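Local coordinates for molybdate-binding protein MolA (Haemophilus influenzae, PDB 3PSH), which binds molybdate or tungstate in the periplasm and serves as the solute-binding component of the MolBCA ABC transporter, which imports molybdate with low affinity, at residues R2-T5 against K11-I14; A32-A37 against N312-K317; S46-Q51 against P61-M66; E207-Y212 against V291-A296; I238-Q241 against V247-Q250. One frame throughout, in Å; residues are numbered along the deposited sequence.

Contact 1: residues R2-T5 against K11-I14; sequences RIIT and KVTI
The guanidinium of Arg2 has one face against Ile14, whose CD1 lies 3.3 Å above its plane, offset toward the rim on the NH2 side. The NH2 nitrogen is the guanidinium atom nearest to that methyl, at 3.5 Å from CD1. All three nitrogens of the same group donate to main-chain oxygens: NE to Pro15, NH1 to Glu149 and NH2 to Val150, so the charged plate is held in its rotation while its face serves as an apolar surface. A bend at chi3 (-82°) turns the arginine tip into this position. Ile14 answers with CG1 between its backbone N and carbonyl carbon (chi1 59°), which extends CD1 toward the arginine. On the same side of the hairpin, Ile4 and Val12 lie side by side, with Ile4 CD1 3.9 Å from Val12 CB. Branched aliphatic residues suit this side because Ile4 and Ile14 also pack on helix 132-151. Ile3, Thr13, Thr5 and Lys11 occupy the other side, where polar ends are acceptable: the lysine bends back so that NZ donates to Thr5 OG1 at 2.7 Å, and Thr13 OG1 lies beside Ile3 CG1. Between the strands, Arg2 and Ile14 exchange two backbone hydrogen bonds, Ile14 N to Arg2 O being 2.8 Å. Ile4 and Val12 form the second hydrogen-bonded pair, and Ile3-Thr13 and Thr5-Lys11 are the non-hydrogen-bonded pairs. The alternation, with five residues joining the strands, is that of a two-stranded antiparallel beta hairpin at the N-terminus, lying against helix 132-151.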
# COMPACT_ATOMS: atom_id res chain seq x y z
N ARG A 2 8.72 10.07 25.06
CA ARG A 2 7.32 10.14 24.71
C ARG A 2 6.81 8.74 24.74
O ARG A 2 7.53 7.80 24.33
CB ARG A 2 7.22 10.63 23.23
CG ARG A 2 7.79 11.96 22.99
CD ARG A 2 7.56 12.37 21.56
NE ARG A 2 8.58 11.76 20.71
CZ ARG A 2 8.50 11.84 19.38
NH1 ARG A 2 7.39 12.38 18.86
NH2 ARG A 2 9.44 11.32 18.63
N ILE A 3 5.53 8.58 25.13
CA ILE A 3 4.90 7.25 24.96
C ILE A 3 3.85 7.29 23.86
O ILE A 3 3.00 8.18 23.80
CB ILE A 3 4.29 6.76 26.31
CG1 ILE A 3 5.38 6.65 27.39
CG2 ILE A 3 3.65 5.47 26.20
CD1 ILE A 3 4.75 6.56 28.79
N ILE A 4 3.96 6.31 22.94
CA ILE A 4 2.93 6.19 21.89
C ILE A 4 2.28 4.84 21.98
O ILE A 4 2.78 3.99 22.64
CB ILE A 4 3.50 6.48 20.44
CG1 ILE A 4 4.58 5.43 20.03
CG2 ILE A 4 3.96 7.94 20.33
CD1 ILE A 4 4.05 4.08 19.43
N THR A 5 1.12 4.68 21.30
CA THR A 5 0.50 3.36 21.14
C THR A 5 0.58 3.02 19.65
O THR A 5 0.16 3.77 18.78
CB THR A 5 -0.95 3.31 21.60
OG1 THR A 5 -0.98 3.74 22.98
CG2 THR A 5 -1.54 1.93 21.50
N LYS A 11 2.24 -0.18 23.95
CA LYS A 11 2.71 1.14 24.44
C LYS A 11 4.24 1.11 24.27
O LYS A 11 4.94 0.17 24.82
CB LYS A 11 2.47 1.32 25.93
CG LYS A 11 0.98 1.23 26.26
CD LYS A 11 0.13 2.40 25.67
CE LYS A 11 -1.38 2.18 26.02
NZ LYS A 11 -2.32 3.02 25.20
N VAL A 12 4.76 2.15 23.61
CA VAL A 12 6.18 2.24 23.27
C VAL A 12 6.73 3.60 23.70
O VAL A 12 6.24 4.71 23.34
CB VAL A 12 6.47 2.11 21.70
CG1 VAL A 12 7.96 2.07 21.38
CG2 VAL A 12 5.80 0.91 21.14
N THR A 13 7.83 3.47 24.41
CA THR A 13 8.55 4.73 24.82
C THR A 13 9.64 5.06 23.86
O THR A 13 10.49 4.18 23.55
CB THR A 13 9.13 4.60 26.26
OG1 THR A 13 8.06 4.27 27.15
CG2 THR A 13 9.69 5.91 26.70
N ILE A 14 9.61 6.29 23.34
CA ILE A 14 10.64 6.66 22.31
C ILE A 14 11.29 7.96 22.73
O ILE A 14 10.70 8.72 23.51
CB ILE A 14 10.03 6.81 20.91
CG1 ILE A 14 8.93 7.91 20.93
CG2 ILE A 14 9.36 5.43 20.48
CD1 ILE A 14 8.32 8.15 19.51

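Contact 2: residues A32-A37 against N312-K317; sequences AVQLDA and NDYYQK
Gln34 and Tyr314 meet through one hydrogen bond: Tyr314 OH donates to Gln34 OE1 at 2.7 Å. The phenol approaches in the carbonyl plane of the amide, with a C=O...donor angle of 151°. Gln34 OE1 sits at the ring's edge, also 3.3 Å from Tyr314 CE2. The two side chains cross at about a right angle, and amide and ring planes are 59° apart. Tyr314 spans the gap with CG anti to its backbone N (chi1 -173°), while Gln34 reaches out as an extended chain; a long residue from each helix is needed because even the nearest CA atoms of the two segments, those of Gln34 and Lys317, are 8.3 Å apart.

Further polar bonds fix the amide. Gln34 NE2 donates to Glu284, with a weaker bond to Asn30, so both ends of the buried amide are used and its flip is settled.

Apolar packing surrounds the pair. The tyrosine ring touches Pro283 and Leu288 of helix 283-297 and Leu160 and Ala163 of helix 154-165, a setting in which an aromatic ring with a single polar tip fits well.

Backbone bonds end the first helix. Asp36 takes positive phi in a Schellman motif, with Ala37 N bonded to Ala32 O at 2.9 Å. Val33 O accepts from Arg320.

Helix 26-34 starts at the molybdate-binding His26, and the Gln34 side chain is about 12 Å from the ion. The contact thus ties the far end of a ligand-site helix to the C-terminal helix 307-319, within the two-lobed fold of the Fe/B12-type periplasmic binding proteins.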
# COMPACT_ATOMS: atom_id res chain seq x y z
N ALA A 32 6.72 7.97 5.06
CA ALA A 32 7.78 8.85 5.57
C ALA A 32 8.35 9.71 4.47
O ALA A 32 8.68 10.90 4.73
CB ALA A 32 8.96 8.06 6.20
N VAL A 33 8.44 9.15 3.24
CA VAL A 33 8.94 9.95 2.15
C VAL A 33 7.95 11.11 1.94
O VAL A 33 8.32 12.28 1.66
CB VAL A 33 9.11 9.06 0.85
CG1 VAL A 33 9.27 9.95 -0.41
CG2 VAL A 33 10.28 8.09 1.03
N GLN A 34 6.67 10.79 2.05
CA GLN A 34 5.65 11.83 1.76
C GLN A 34 5.48 12.84 2.90
O GLN A 34 4.73 13.81 2.83
CB GLN A 34 4.28 11.25 1.35
CG GLN A 34 4.44 10.42 0.04
CD GLN A 34 3.09 9.76 -0.31
OE1 GLN A 34 2.10 10.47 -0.58
NE2 GLN A 34 3.04 8.41 -0.21
N LEU A 35 6.00 12.47 4.07
CA LEU A 35 6.09 13.38 5.23
C LEU A 35 7.41 14.18 5.18
O LEU A 35 7.62 15.04 6.10
CB LEU A 35 6.04 12.54 6.51
CG LEU A 35 4.72 11.89 6.83
CD1 LEU A 35 4.94 11.14 8.14
CD2 LEU A 35 3.50 12.92 6.96
N ASP A 36 8.24 13.98 4.14
CA ASP A 36 9.58 14.68 3.95
C ASP A 36 10.40 14.35 5.22
O ASP A 36 11.07 15.26 5.76
CB ASP A 36 9.49 16.24 3.90
CG ASP A 36 10.68 16.89 3.14
OD1 ASP A 36 11.55 16.18 2.58
OD2 ASP A 36 10.73 18.16 3.16
N ALA A 37 10.43 13.06 5.60
CA ALA A 37 11.11 12.60 6.86
C ALA A 37 12.39 11.80 6.59
O ALA A 37 13.04 11.33 7.54
CB ALA A 37 10.13 11.73 7.78
N ASN A 312 -0.24 15.87 -10.55
CA ASN A 312 0.85 16.85 -10.44
C ASN A 312 0.87 17.61 -9.11
O ASN A 312 1.96 17.68 -8.45
CB ASN A 312 0.83 17.89 -11.54
CG ASN A 312 2.06 18.81 -11.46
OD1 ASN A 312 3.21 18.32 -11.60
ND2 ASN A 312 1.86 20.12 -11.18
N ASP A 313 -0.29 18.14 -8.69
CA ASP A 313 -0.40 18.93 -7.47
C ASP A 313 0.06 18.05 -6.23
O ASP A 313 0.76 18.49 -5.32
CB ASP A 313 -1.85 19.40 -7.23
CG ASP A 313 -2.29 20.48 -8.21
OD1 ASP A 313 -1.38 21.07 -8.83
OD2 ASP A 313 -3.55 20.60 -8.38
N TYR A 314 -0.39 16.78 -6.27
CA TYR A 314 -0.12 15.82 -5.23
C TYR A 314 1.40 15.48 -5.21
O TYR A 314 2.02 15.47 -4.08
CB TYR A 314 -0.95 14.51 -5.45
CG TYR A 314 -0.85 13.46 -4.26
CD1 TYR A 314 -1.89 13.32 -3.41
CD2 TYR A 314 0.32 12.79 -4.04
CE1 TYR A 314 -1.81 12.39 -2.28
CE2 TYR A 314 0.44 11.84 -3.04
CZ TYR A 314 -0.63 11.67 -2.10
OH TYR A 314 -0.53 10.78 -1.00
N TYR A 315 1.96 15.20 -6.37
CA TYR A 315 3.39 14.84 -6.46
C TYR A 315 4.23 16.05 -6.04
O TYR A 315 5.16 15.86 -5.28
CB TYR A 315 3.80 14.29 -7.81
CG TYR A 315 3.68 12.80 -7.91
CD1 TYR A 315 2.44 12.14 -7.77
CD2 TYR A 315 4.81 12.00 -8.13
CE1 TYR A 315 2.40 10.69 -7.88
CE2 TYR A 315 4.77 10.59 -8.30
CZ TYR A 315 3.51 9.93 -8.14
OH TYR A 315 3.54 8.54 -8.24
N GLN A 316 3.83 17.26 -6.41
CA GLN A 316 4.73 18.40 -6.10
C GLN A 316 4.69 18.62 -4.57
O GLN A 316 5.76 18.93 -3.98
CB GLN A 316 4.24 19.65 -6.86
CG GLN A 316 4.40 19.50 -8.39
CD GLN A 316 5.84 19.65 -8.87
OE1 GLN A 316 6.73 19.99 -8.11
NE2 GLN A 316 6.08 19.30 -10.16
N LYS A 317 3.51 18.37 -3.95
CA LYS A 317 3.33 18.56 -2.50
C LYS A 317 4.02 17.50 -1.64
O LYS A 317 4.88 17.85 -0.77
CB LYS A 317 1.86 18.72 -2.10
CG LYS A 317 1.64 18.65 -0.62
CD LYS A 317 1.84 20.01 0.05
CE LYS A 317 1.69 19.86 1.58
NZ LYS A 317 2.28 21.22 2.15

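Contact 3: residues S46-Q51 against P61-M66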
# COMPACT_ATOMS: atom_id res chain seq x y z
N SER A 46 15.64 -4.44 3.34
CA SER A 46 16.58 -4.76 2.25
C SER A 46 15.89 -5.07 0.88
O SER A 46 16.55 -4.91 -0.17
CB SER A 46 17.48 -5.94 2.69
OG SER A 46 16.71 -7.15 2.89
N ASN A 47 14.58 -5.43 0.91
CA ASN A 47 13.77 -5.59 -0.32
C ASN A 47 13.00 -4.36 -0.76
O ASN A 47 11.94 -4.52 -1.44
CB ASN A 47 12.88 -6.84 -0.16
CG ASN A 47 12.05 -6.86 1.09
OD1 ASN A 47 12.38 -6.21 2.11
ND2 ASN A 47 10.94 -7.64 1.03
N TRP A 48 13.49 -3.18 -0.39
CA TRP A 48 12.78 -1.90 -0.77
C TRP A 48 12.61 -1.71 -2.28
O TRP A 48 11.49 -1.35 -2.73
CB TRP A 48 13.36 -0.70 -0.03
CG TRP A 48 14.72 -0.30 -0.51
CD1 TRP A 48 15.96 -0.75 -0.05
CD2 TRP A 48 14.98 0.66 -1.53
NE1 TRP A 48 16.97 -0.12 -0.77
CE2 TRP A 48 16.40 0.77 -1.67
CE3 TRP A 48 14.16 1.43 -2.41
CZ2 TRP A 48 17.02 1.67 -2.63
CZ3 TRP A 48 14.78 2.34 -3.39
CH2 TRP A 48 16.19 2.43 -3.48
N LYS A 49 13.61 -2.05 -3.09
CA LYS A 49 13.40 -1.80 -4.52
C LYS A 49 12.32 -2.77 -5.05
O LYS A 49 11.51 -2.40 -5.87
CB LYS A 49 14.72 -2.05 -5.28
CG LYS A 49 15.76 -0.97 -4.96
CD LYS A 49 17.11 -1.12 -5.80
CE LYS A 49 18.20 -0.06 -5.37
NZ LYS A 49 19.47 -0.66 -6.03
N LYS A 50 12.34 -3.99 -4.64
CA LYS A 50 11.29 -4.96 -5.10
C LYS A 50 9.86 -4.52 -4.68
O LYS A 50 8.91 -4.45 -5.54
CB LYS A 50 11.57 -6.38 -4.69
CG LYS A 50 10.46 -7.26 -5.13
CD LYS A 50 10.97 -8.70 -5.22
CE LYS A 50 9.99 -9.59 -5.96
NZ LYS A 50 9.14 -10.03 -4.83
N GLN A 51 9.75 -4.12 -3.41
CA GLN A 51 8.43 -3.84 -2.88
C GLN A 51 7.87 -2.49 -3.27
O GLN A 51 6.63 -2.30 -3.36
CB GLN A 51 8.54 -3.93 -1.31
CG GLN A 51 8.72 -5.37 -0.82
CD GLN A 51 7.58 -6.33 -1.23
OE1 GLN A 51 6.42 -5.97 -1.29
NE2 GLN A 51 7.96 -7.59 -1.56
N PRO A 61 15.95 9.57 -4.05
CA PRO A 61 17.28 9.01 -4.44
C PRO A 61 18.12 8.69 -3.25
O PRO A 61 19.07 7.90 -3.34
CB PRO A 61 17.97 10.18 -5.16
CG PRO A 61 17.00 11.21 -5.39
CD PRO A 61 15.63 10.74 -4.90
N GLU A 62 17.82 9.35 -2.13
CA GLU A 62 18.60 9.09 -0.89
C GLU A 62 18.47 7.64 -0.36
O GLU A 62 19.30 7.16 0.44
CB GLU A 62 18.29 10.18 0.19
CG GLU A 62 16.84 10.16 0.71
CD GLU A 62 15.75 10.87 -0.21
OE1 GLU A 62 16.02 11.13 -1.41
OE2 GLU A 62 14.62 11.14 0.30
N LEU A 63 17.48 6.90 -0.92
CA LEU A 63 17.33 5.51 -0.54
C LEU A 63 18.47 4.60 -1.07
O LEU A 63 18.71 3.55 -0.53
CB LEU A 63 15.94 4.95 -0.92
CG LEU A 63 14.72 5.65 -0.35
CD1 LEU A 63 13.46 4.82 -0.79
CD2 LEU A 63 14.84 5.73 1.18
N GLU A 64 19.12 5.03 -2.13
CA GLU A 64 20.08 4.23 -2.86
C GLU A 64 21.29 3.80 -2.02
O GLU A 64 21.76 2.68 -2.15
CB GLU A 64 20.54 5.02 -4.06
CG GLU A 64 21.35 4.18 -5.09
CD GLU A 64 20.54 3.04 -5.70
OE1 GLU A 64 19.64 3.26 -6.53
OE2 GLU A 64 20.84 1.92 -5.37
N ASN A 65 21.73 4.69 -1.15
CA ASN A 65 22.91 4.39 -0.27
C ASN A 65 22.50 4.14 1.18
O ASN A 65 23.33 4.09 2.14
CB ASN A 65 23.90 5.55 -0.35
CG ASN A 65 24.51 5.73 -1.76
OD1 ASN A 65 24.70 6.86 -2.20
ND2 ASN A 65 24.83 4.64 -2.44
N MET A 66 21.19 3.99 1.39
CA MET A 66 20.69 3.63 2.69
C MET A 66 21.14 2.23 3.13
O MET A 66 21.05 1.23 2.38
CB MET A 66 19.17 3.64 2.65
CG MET A 66 18.39 4.03 3.86
SD MET A 66 18.68 5.60 4.74
CE MET A 66 17.63 6.80 3.97
O HOH W 1 19.70 1.11 -0.09
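Trp48 and Leu63 mark the closest backbone approach, their CA atoms 8.7 Å apart, so side chains must bridge the gap. Trp48 opens the short helix 48-52 behind Asn47 at the N-cap position, and Leu63 lies in the 3-10 segment that includes residues 61-63. A large indole suits such a distance. Its CG lies between backbone N and carbonyl carbon (chi1 71°), swinging the six-membered ring under Leu63 CB. That carbon stands 3.8 Å from the ring centroid and 18° off the normal, a CH-pi contact. The opposite ring face carries Lys49 CG, so the six-membered ring is sandwiched between the two aliphatic carbons. Beyond, the extended Lys49 chain places NZ 3.0 Å from Glu64 OE2, a salt bridge using the syn lone pair of that oxygen. Charged residues are at home on this exposed side. Trp48 NE1 donates weakly to a water 3.1 Å away, which also lies 2.7 Å from Leu63 O and close to Met66 O, though it has too few protons for every acceptor around it. Beside this contact, Gln51 touches the molybdate, and the backbone O of Gln51 accepts from the molybdate-binding Arg243. Leu63 packs on Leu29 of helix 26-34, and Met66 on Ile41 and Val44 of strand 41-44.

Contact 4: residues E207-Y212 against V291-A296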
# COMPACT_ATOMS: atom_id res chain seq x y z
N GLU A 207 -13.82 -1.50 -5.16
CA GLU A 207 -15.24 -1.11 -4.83
C GLU A 207 -15.51 0.36 -5.00
O GLU A 207 -16.57 0.81 -5.52
CB GLU A 207 -15.54 -1.49 -3.37
CG GLU A 207 -15.75 -2.97 -3.23
CD GLU A 207 -15.85 -3.40 -1.72
OE1 GLU A 207 -15.90 -2.46 -0.87
OE2 GLU A 207 -15.95 -4.59 -1.48
N HIS A 208 -14.56 1.19 -4.57
CA HIS A 208 -14.74 2.64 -4.61
C HIS A 208 -14.75 3.19 -6.05
O HIS A 208 -15.24 4.26 -6.30
CB HIS A 208 -13.66 3.33 -3.80
CG HIS A 208 -13.90 3.21 -2.32
ND1 HIS A 208 -14.68 4.11 -1.60
CD2 HIS A 208 -13.40 2.32 -1.42
CE1 HIS A 208 -14.69 3.74 -0.31
NE2 HIS A 208 -13.94 2.65 -0.18
N ALA A 209 -14.18 2.42 -6.97
CA ALA A 209 -14.19 2.86 -8.37
C ALA A 209 -15.20 2.06 -9.20
O ALA A 209 -15.08 1.90 -10.41
CB ALA A 209 -12.73 2.75 -8.96
N GLY A 210 -16.20 1.46 -8.53
CA GLY A 210 -17.31 0.82 -9.33
C GLY A 210 -16.99 -0.55 -9.90
O GLY A 210 -17.59 -0.97 -10.94
N ALA A 211 -16.11 -1.32 -9.16
CA ALA A 211 -15.64 -2.60 -9.56
C ALA A 211 -15.68 -3.54 -8.41
O ALA A 211 -16.13 -3.17 -7.33
CB ALA A 211 -14.16 -2.51 -10.11
N TYR A 212 -15.31 -4.75 -8.67
CA TYR A 212 -15.37 -5.82 -7.67
C TYR A 212 -14.24 -6.78 -7.88
O TYR A 212 -13.98 -7.15 -9.01
CB TYR A 212 -16.68 -6.59 -7.83
CG TYR A 212 -16.67 -7.78 -6.94
CD1 TYR A 212 -16.47 -7.58 -5.50
CD2 TYR A 212 -16.73 -9.10 -7.48
CE1 TYR A 212 -16.38 -8.67 -4.60
CE2 TYR A 212 -16.56 -10.24 -6.57
CZ TYR A 212 -16.39 -9.97 -5.13
OH TYR A 212 -16.28 -11.09 -4.33
N VAL A 291 -9.34 7.36 -8.35
CA VAL A 291 -9.88 8.29 -9.41
C VAL A 291 -9.36 7.74 -10.78
O VAL A 291 -10.17 7.61 -11.74
CB VAL A 291 -9.47 9.77 -9.19
CG1 VAL A 291 -10.01 10.65 -10.34
CG2 VAL A 291 -10.00 10.29 -7.80
N TRP A 292 -8.06 7.37 -10.90
CA TRP A 292 -7.64 6.70 -12.15
C TRP A 292 -8.49 5.51 -12.55
O TRP A 292 -8.92 5.41 -13.76
CB TRP A 292 -6.17 6.29 -12.05
CG TRP A 292 -5.69 5.64 -13.35
CD1 TRP A 292 -5.10 6.27 -14.40
CD2 TRP A 292 -5.63 4.24 -13.64
NE1 TRP A 292 -4.76 5.38 -15.38
CE2 TRP A 292 -5.08 4.10 -14.95
CE3 TRP A 292 -6.09 3.07 -12.94
CZ2 TRP A 292 -4.95 2.82 -15.57
CZ3 TRP A 292 -5.98 1.77 -13.59
CH2 TRP A 292 -5.39 1.69 -14.89
N LEU A 293 -8.76 4.60 -11.58
CA LEU A 293 -9.45 3.39 -11.97
C LEU A 293 -10.93 3.77 -12.34
O LEU A 293 -11.52 3.19 -13.28
CB LEU A 293 -9.42 2.34 -10.81
CG LEU A 293 -10.10 1.02 -11.08
CD1 LEU A 293 -9.48 0.30 -12.30
CD2 LEU A 293 -9.93 0.16 -9.80
N ALA A 294 -11.51 4.72 -11.58
CA ALA A 294 -12.92 5.13 -11.84
C ALA A 294 -12.96 5.70 -13.26
O ALA A 294 -13.87 5.36 -14.01
CB ALA A 294 -13.38 6.16 -10.86
N LYS A 295 -11.98 6.54 -13.65
CA LYS A 295 -12.01 7.19 -14.95
C LYS A 295 -11.75 6.17 -16.07
O LYS A 295 -12.23 6.34 -17.22
CB LYS A 295 -10.96 8.33 -15.08
CG LYS A 295 -11.10 9.52 -14.30
CD LYS A 295 -10.01 10.63 -14.67
CE LYS A 295 -9.86 11.12 -16.19
NZ LYS A 295 -10.93 12.11 -16.58
N ALA A 296 -10.91 5.17 -15.77
CA ALA A 296 -10.60 4.14 -16.73
C ALA A 296 -11.88 3.34 -17.05
O ALA A 296 -12.08 2.89 -18.17
CB ALA A 296 -9.43 3.22 -16.19
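Ala209, in the Schellman turn that closes helix 201-208, packs its methyl onto Leu293 and Ala294 of helix 283-297. The turn relies on Gly210, whose phi of 80° is easily taken by a residue without a side chain. Gly210 N bonds to Glu207 O, and Ala211 N reaches back into the last helical turn, so the chain reverses at once into strand 211-213. Small residues let the backbones come very close: Ala209 CA and Ala294 CA are only 4.3 Å apart. Ala209 CB presses on the helix backbone itself, 3.5 Å from Ala294 N, and meets Ala294 CB at 4.0 Å. Leu293 adds a second apolar surface to this methyl. With CG anti to its backbone N (chi1 -180°), Leu293 lays CB, CG and CD2 alongside, CG being 3.8 Å from Ala209 CB. No hydrogen bond crosses the contact, and Ala209 O, buried here, has no partner in the model, a probable energetic cost of the close fit. The turn is secured from other quarters: Tyr298 OH bonds Gly210 O, while Arg183 NH1 bonds the carbonyls of Glu207 and Ala211. Ala294 also touches Leu171 and Leu175 of helix 168-175, and Tyr212 pairs with strand 184-188. Helix 283-297 therefore lies against both helix 168-175 and the turn leading into the outermost strand 211-213 of the second parallel sheet.

Contact 5: residues I238-Q241 against V247-Q250; sequences ILVQ and VVPQ
Val240 fits its two methyls against a pair of valines, Val247 and Val248, at the start of helix 247-252. All three take the same conformation, with CG1 anti to the backbone N; for Val240 chi1 is 175°. This sets the CG1 branch of Val240 over Val247, 3.7 Å from its CB, and sends the CG2 branch to Val248, where the two CG2 methyls stand 3.6 Å apart. Val248 CG2 also lies 3.6 Å from Val240 CB, so this methyl meets the fork of the strand valine. Val247, with chi1 171°, brings its own CG1 to 3.8 Å from Val240 CG2, and both branches of Val240 are thereby engaged. The side chains run obliquely to one another, and no polar atom takes part. Valine suits both settings: its beta-branched shape is favourable in a strand, and its compact forks interlock with the helix at a short distance, the Val240 and Val248 CA atoms being 6.7 Å apart. The next residue, Gln241, hydrogen-bonds Arg243 and Tyr196, both of which bind molybdate, so the strand ends beside the pocket. The start of helix 247-252 packs on the Val240 end of strand 237-240, which runs between strands 184-188 and 268-270; Val240 and Val248 both touch Leu270 of the latter, and Val247 rests on Pro191.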
# COMPACT_ATOMS: atom_id res chain seq x y z
N ILE A 238 -8.30 -7.20 -16.13
CA ILE A 238 -7.13 -7.63 -15.33
C ILE A 238 -6.23 -6.45 -15.07
O ILE A 238 -5.95 -5.68 -15.96
CB ILE A 238 -6.37 -8.85 -15.91
CG1 ILE A 238 -7.17 -10.11 -15.82
CG2 ILE A 238 -4.98 -9.11 -15.27
CD1 ILE A 238 -6.57 -11.27 -16.80
N LEU A 239 -5.83 -6.27 -13.79
CA LEU A 239 -4.97 -5.17 -13.39
C LEU A 239 -3.66 -5.78 -12.90
O LEU A 239 -3.66 -6.93 -12.39
CB LEU A 239 -5.63 -4.31 -12.27
CG LEU A 239 -7.01 -3.70 -12.78
CD1 LEU A 239 -7.64 -3.04 -11.65
CD2 LEU A 239 -6.72 -2.60 -13.95
N VAL A 240 -2.60 -5.01 -13.20
CA VAL A 240 -1.26 -5.37 -12.77
C VAL A 240 -0.67 -4.16 -12.02
O VAL A 240 -0.84 -3.03 -12.40
CB VAL A 240 -0.35 -5.80 -13.95
CG1 VAL A 240 1.12 -6.06 -13.52
CG2 VAL A 240 -0.88 -7.12 -14.58
N GLN A 241 -0.00 -4.46 -10.91
CA GLN A 241 0.65 -3.40 -10.12
C GLN A 241 1.85 -2.87 -10.86
O GLN A 241 2.61 -3.71 -11.40
CB GLN A 241 1.11 -4.02 -8.78
CG GLN A 241 -0.12 -4.42 -7.89
CD GLN A 241 0.21 -5.13 -6.56
OE1 GLN A 241 1.39 -5.57 -6.32
NE2 GLN A 241 -0.80 -5.23 -5.69
N VAL A 247 4.55 -8.70 -15.45
CA VAL A 247 3.37 -9.55 -15.40
C VAL A 247 2.45 -9.31 -16.63
O VAL A 247 1.78 -10.29 -17.08
CB VAL A 247 2.62 -9.45 -14.03
CG1 VAL A 247 1.30 -10.17 -14.12
CG2 VAL A 247 3.53 -9.98 -12.94
N VAL A 248 2.42 -8.13 -17.21
CA VAL A 248 1.53 -7.87 -18.35
C VAL A 248 1.95 -8.68 -19.62
O VAL A 248 1.13 -9.44 -20.13
CB VAL A 248 1.45 -6.36 -18.64
CG1 VAL A 248 0.62 -6.01 -19.92
CG2 VAL A 248 0.78 -5.60 -17.40
N PRO A 249 3.19 -8.54 -20.08
CA PRO A 249 3.59 -9.39 -21.26
C PRO A 249 3.50 -10.87 -21.01
O PRO A 249 3.11 -11.59 -21.91
CB PRO A 249 5.01 -8.87 -21.63
CG PRO A 249 5.51 -8.40 -20.18
CD PRO A 249 4.27 -7.60 -19.74
N GLN A 250 3.80 -11.33 -19.79
CA GLN A 250 3.62 -12.70 -19.32
C GLN A 250 2.21 -13.18 -19.60
O GLN A 250 2.00 -14.26 -20.18
CB GLN A 250 3.90 -12.71 -17.83
CG GLN A 250 3.83 -13.99 -17.12
CD GLN A 250 4.63 -13.87 -15.83
OE1 GLN A 250 5.69 -13.18 -15.81
NE2 GLN A 250 4.12 -14.43 -14.75

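How the contacts relate
Contact 1 is a largely peripheral hairpin held by backbone bonds, whereas contacts 2, 4 and 5 are buried and contact 3 is half so. Contacts 4 and 5 both reach the second parallel sheet and touch, Leu293 CD1 lying 3.9 Å from Leu239 CD1; both are purely apolar. Contacts 2 and 4 use the successive helices 307-319 and 283-297, yet contact 2 relies on one buried polar bond. Contact 3 mixes aromatic packing with a surface salt bridge. Contacts 2, 3 and 5 each have a side chain within about 12 Å of the molybdate, contacts 3 and 5 with nearest atoms about 7 Å apart, while contacts 1 and 4 are remote from it and on opposite sides of the chain's centre.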